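Local coordinates for protein lipase aflb (Neosartorya fumigata, PDB 6IDY) that probably hydrolyses ester bonds of lipids, as a fungal lipase with an alpha/beta-hydrolase core and a bound calcium ion, at residues A[79-84]-A[273-278]; A[265-270]-A[288-293]. All coordinates share one frame; numbering follows the deposited sequence.

Both contacts lie in the region that follows strand 253-259, the fourth of the parallel strands of the alpha/beta-hydrolase sheet counted across from 190-195. The centres of contact 1 and contact 2 are about 13 Å apart, and both lie on the same side of the chain's centre. Their segments alternate along the chain: 79-84, 265-270, 273-278, 288-293. Contact 2 closes the excursion around helix 283-287 at its base. Contact 1 packs the middle of that excursion against the start of helix 81-90, which comes well before the sheet in sequence. The two touch directly, with Pro274 CB 3.6 Å from Thr266 CG2. A helix from the N-terminal part is thus joined to the connection between strands 253-259 and 310-314.

Contact 1: A[79-84]-A[273-278]; sequences PDFLKM and CPWLAA
Phe81, the first residue of helix 81-90, packs on Trp275 in an edge-to-face pair. Its CB lies 3.5 Å from Trp275 O. CG is anti to the backbone N (chi1 169°), which turns one ring face toward the edge of the indole. On one side of the ring CD2 comes within 3.4 Å of Trp275 O. On the other, CD1 and CE1 both meet Trp275 CE3, each at 3.6 Å. CZ, at the tip, is still 4.0 Å from Trp275 CE3, and CE2 is farther off. Trp275 CE3 stands over one face of Phe81, offset toward the rim, with the planes at 63°. Beside it, Leu82 CD1 reaches Leu276 O at 3.5 Å. One water links the backbones: it accepts from Leu82 N and donates to Trp275 O at 2.7 Å. Asp80 caps the helix, its OD1 accepting from Lys83 N. Ile320 packs against both rings, and Leu415 of helix 414-424 also touches Phe81. The capped N-terminus of helix 81-90 thus packs on the loop between strand 253-259 and helix 283-287, held by the Cys273-Cys281 disulfide. Apolar side chains cover two loop carbonyls as well as the indole, and the water gives polar partners to Leu82 N and Trp275 O.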
# COMPACT_ATOMS: atom_id res chain seq x y z
N PRO A 79 12.96 9.05 10.46
CA PRO A 79 12.88 10.21 9.55
C PRO A 79 11.45 10.43 9.03
O PRO A 79 10.55 9.65 9.37
CB PRO A 79 13.80 9.80 8.41
CG PRO A 79 13.63 8.29 8.34
CD PRO A 79 13.52 7.87 9.78
N ASP A 80 11.24 11.47 8.22
CA ASP A 80 9.95 11.66 7.56
C ASP A 80 10.10 11.11 6.13
O ASP A 80 11.16 10.57 5.81
CB ASP A 80 9.48 13.13 7.61
CG ASP A 80 10.36 14.17 6.95
OD1 ASP A 80 11.39 13.79 6.34
OD2 ASP A 80 10.02 15.37 7.02
N PHE A 81 9.06 11.23 5.29
CA PHE A 81 9.09 10.72 3.92
C PHE A 81 10.25 11.28 3.09
O PHE A 81 10.97 10.49 2.47
CB PHE A 81 7.74 10.95 3.20
CG PHE A 81 7.76 10.69 1.70
CD1 PHE A 81 7.93 9.40 1.21
CD2 PHE A 81 7.58 11.73 0.80
CE1 PHE A 81 7.93 9.16 -0.17
CE2 PHE A 81 7.57 11.48 -0.58
CZ PHE A 81 7.75 10.20 -1.05
N LEU A 82 10.42 12.62 3.07
CA LEU A 82 11.46 13.28 2.30
C LEU A 82 12.88 12.89 2.74
O LEU A 82 13.72 12.62 1.88
CB LEU A 82 11.27 14.82 2.27
CG LEU A 82 9.98 15.37 1.62
CD1 LEU A 82 9.88 16.88 1.80
CD2 LEU A 82 9.90 15.03 0.13
N LYS A 83 13.13 12.82 4.07
CA LYS A 83 14.44 12.42 4.59
C LYS A 83 14.73 10.97 4.24
O LYS A 83 15.82 10.68 3.76
CB LYS A 83 14.58 12.67 6.11
CG LYS A 83 15.99 12.39 6.62
CD LYS A 83 16.15 12.66 8.11
CE LYS A 83 17.52 12.25 8.58
NZ LYS A 83 17.69 12.47 10.04
N MET A 84 13.75 10.07 4.46
CA MET A 84 13.89 8.65 4.13
C MET A 84 14.26 8.48 2.65
O MET A 84 15.25 7.81 2.35
CB MET A 84 12.60 7.88 4.48
CG MET A 84 12.73 6.38 4.37
SD MET A 84 13.78 5.66 5.64
CE MET A 84 14.26 4.14 4.88
N CYS A 273 0.83 18.94 4.54
CA CYS A 273 0.23 17.65 4.22
C CYS A 273 1.10 16.44 4.59
O CYS A 273 2.32 16.53 4.49
CB CYS A 273 -0.15 17.60 2.75
SG CYS A 273 1.27 17.57 1.62
N PRO A 274 0.49 15.27 4.86
CA PRO A 274 1.28 14.03 5.00
C PRO A 274 2.10 13.77 3.73
O PRO A 274 1.76 14.28 2.65
CB PRO A 274 0.21 12.95 5.14
CG PRO A 274 -0.98 13.68 5.70
CD PRO A 274 -0.96 14.99 5.00
N TRP A 275 3.19 12.98 3.85
CA TRP A 275 4.13 12.65 2.76
C TRP A 275 4.97 13.86 2.34
O TRP A 275 6.10 14.00 2.80
CB TRP A 275 3.44 12.01 1.54
CG TRP A 275 2.79 10.68 1.81
CD1 TRP A 275 1.61 10.46 2.46
CD2 TRP A 275 3.27 9.40 1.39
NE1 TRP A 275 1.34 9.11 2.48
CE2 TRP A 275 2.34 8.44 1.82
CE3 TRP A 275 4.41 8.97 0.68
CZ2 TRP A 275 2.52 7.07 1.61
CZ3 TRP A 275 4.58 7.61 0.45
CH2 TRP A 275 3.63 6.68 0.89
N LEU A 276 4.42 14.72 1.46
CA LEU A 276 5.11 15.88 0.87
C LEU A 276 5.48 16.97 1.87
O LEU A 276 6.48 17.66 1.65
CB LEU A 276 4.27 16.45 -0.30
CG LEU A 276 4.96 17.50 -1.21
CD1 LEU A 276 6.23 16.95 -1.86
CD2 LEU A 276 4.00 18.02 -2.26
N ALA A 277 4.72 17.13 2.96
CA ALA A 277 4.99 18.15 4.00
C ALA A 277 5.03 19.57 3.41
O ALA A 277 5.88 20.39 3.77
CB ALA A 277 6.26 17.81 4.78
N ALA A 278 4.09 19.86 2.51
CA ALA A 278 3.97 21.15 1.84
C ALA A 278 2.55 21.72 1.97
O ALA A 278 1.68 21.09 2.58
CB ALA A 278 4.34 20.98 0.37
O HOH W 1 8.24 14.41 4.40

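Contact 2: A[265-270]-A[288-293]; sequences GTVMRS and QGWNTE
Two backbone hydrogen bonds join Thr266 to the loop after helix 283-287. Thr266 N donates to Gln288 O at 2.8 Å. Trp290 N donates to Thr266 O at 3.0 Å. The second bond is less straight, 132° at the hydrogen against 141°. Gly289 CA adds a CH...O contact to Thr266 O at 3.5 Å.

Gly265 also packs against the Gln288 carbonyl: its CA is 3.1 Å from Gln288 O. Having no side chain, this glycine lets the backbones come so close. The polar ends of Thr266 and Gln288 bind outside the two segments. Thr266 OG1 is bonded to Gln322 N. The amide of Gln288 spans Asp262, through NE2, and Thr169, through OE1.

The pairing of Thr266 with Gly289 is a single beta bridge between two irregular segments. It ties the loop leaving strand 253-259 to the loop leading into helix 293-299. Gly289 also begins a type I beta turn that ends at Thr292, the N-cap residue of that helix.

Trp290 supplies the largest packing surface. With chi1 at -166° the side chain extends opposite its own amide, and the indole runs beside Gly265 and Thr266. Thr266 CA sits at the ring edge, near its plane. Trp290 CE3 is 3.7 Å from Gly265 O, whose hydrogen-bond partner is Ser330 OG. Val267 runs side by side with the tryptophan, pointing the same way. Its CG1 touches Trp290 CB at 3.6 Å and then CG at 3.8 Å. Beyond the two segments, His264 stacks on the indole and Pro323 touches it. Thr266 CG2 approaches Gln288 O at 3.6 Å.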
# COMPACT_ATOMS: atom_id res chain seq x y z
N GLY A 265 -5.61 8.05 9.42
CA GLY A 265 -4.67 8.95 8.76
C GLY A 265 -3.40 9.13 9.57
O GLY A 265 -2.99 8.23 10.32
N THR A 266 -2.80 10.31 9.47
CA THR A 266 -1.55 10.61 10.16
C THR A 266 -1.45 12.06 10.57
O THR A 266 -2.04 12.94 9.93
CB THR A 266 -0.34 10.15 9.32
OG1 THR A 266 0.85 10.36 10.07
CG2 THR A 266 -0.24 10.85 7.97
N VAL A 267 -0.69 12.32 11.63
CA VAL A 267 -0.48 13.69 12.10
C VAL A 267 0.77 14.28 11.50
O VAL A 267 1.67 13.54 11.08
CB VAL A 267 -0.46 13.82 13.63
CG1 VAL A 267 -1.80 13.46 14.22
CG2 VAL A 267 0.66 13.00 14.26
N MET A 268 0.83 15.61 11.50
CA MET A 268 1.99 16.37 11.07
C MET A 268 2.20 17.47 12.11
O MET A 268 1.23 18.07 12.58
CB MET A 268 1.80 16.96 9.65
CG MET A 268 1.69 15.89 8.55
SD MET A 268 3.14 14.82 8.40
CE MET A 268 4.21 15.85 7.37
N ARG A 269 3.45 17.67 12.50
CA ARG A 269 3.85 18.67 13.48
C ARG A 269 3.52 20.10 12.96
O ARG A 269 2.99 20.92 13.72
CB ARG A 269 5.34 18.49 13.77
CG ARG A 269 5.99 19.59 14.58
CD ARG A 269 7.24 19.10 15.26
NE ARG A 269 8.14 18.37 14.36
CZ ARG A 269 9.09 18.93 13.62
NH1 ARG A 269 9.29 20.24 13.66
NH2 ARG A 269 9.86 18.18 12.84
N SER A 270 3.79 20.36 11.67
CA SER A 270 3.49 21.65 11.03
C SER A 270 2.17 21.55 10.24
O SER A 270 1.69 20.45 9.98
CB SER A 270 4.65 22.08 10.14
OG SER A 270 5.84 22.23 10.89
N GLN A 288 -5.51 12.23 4.04
CA GLN A 288 -4.89 11.31 4.99
C GLN A 288 -4.40 12.00 6.27
O GLN A 288 -3.71 11.37 7.08
CB GLN A 288 -3.79 10.49 4.30
CG GLN A 288 -4.42 9.44 3.39
CD GLN A 288 -3.40 8.71 2.58
OE1 GLN A 288 -2.97 9.15 1.51
NE2 GLN A 288 -2.99 7.56 3.08
N GLY A 289 -4.81 13.24 6.49
CA GLY A 289 -4.55 13.94 7.74
C GLY A 289 -5.45 13.35 8.81
O GLY A 289 -6.55 12.89 8.51
N TRP A 290 -4.98 13.34 10.06
CA TRP A 290 -5.69 12.77 11.22
C TRP A 290 -7.11 13.30 11.41
O TRP A 290 -8.01 12.51 11.70
CB TRP A 290 -4.89 13.01 12.51
CG TRP A 290 -5.36 12.20 13.68
CD1 TRP A 290 -6.28 12.57 14.62
CD2 TRP A 290 -4.94 10.87 14.02
NE1 TRP A 290 -6.44 11.56 15.55
CE2 TRP A 290 -5.64 10.50 15.20
CE3 TRP A 290 -4.02 9.96 13.47
CZ2 TRP A 290 -5.46 9.26 15.82
CZ3 TRP A 290 -3.84 8.73 14.09
CH2 TRP A 290 -4.54 8.40 15.26
N ASN A 291 -7.30 14.62 11.31
CA ASN A 291 -8.58 15.27 11.60
C ASN A 291 -9.37 15.73 10.38
O ASN A 291 -10.25 16.59 10.51
CB ASN A 291 -8.35 16.43 12.57
CG ASN A 291 -8.58 15.99 14.00
OD1 ASN A 291 -9.71 16.00 14.51
ND2 ASN A 291 -7.51 15.56 14.66
N THR A 292 -9.13 15.12 9.22
CA THR A 292 -9.84 15.53 8.01
C THR A 292 -11.29 15.11 8.01
O THR A 292 -11.68 14.21 8.76
CB THR A 292 -9.13 15.02 6.76
OG1 THR A 292 -9.11 13.58 6.79
CG2 THR A 292 -7.73 15.60 6.61
N GLU A 293 -12.09 15.77 7.16
CA GLU A 293 -13.50 15.44 6.96
C GLU A 293 -13.58 14.04 6.35
O GLU A 293 -14.47 13.29 6.71
CB GLU A 293 -14.19 16.47 6.06
CG GLU A 293 -14.73 17.66 6.84
CD GLU A 293 -15.81 17.33 7.86
OE1 GLU A 293 -16.83 16.72 7.48
OE2 GLU A 293 -15.62 17.68 9.05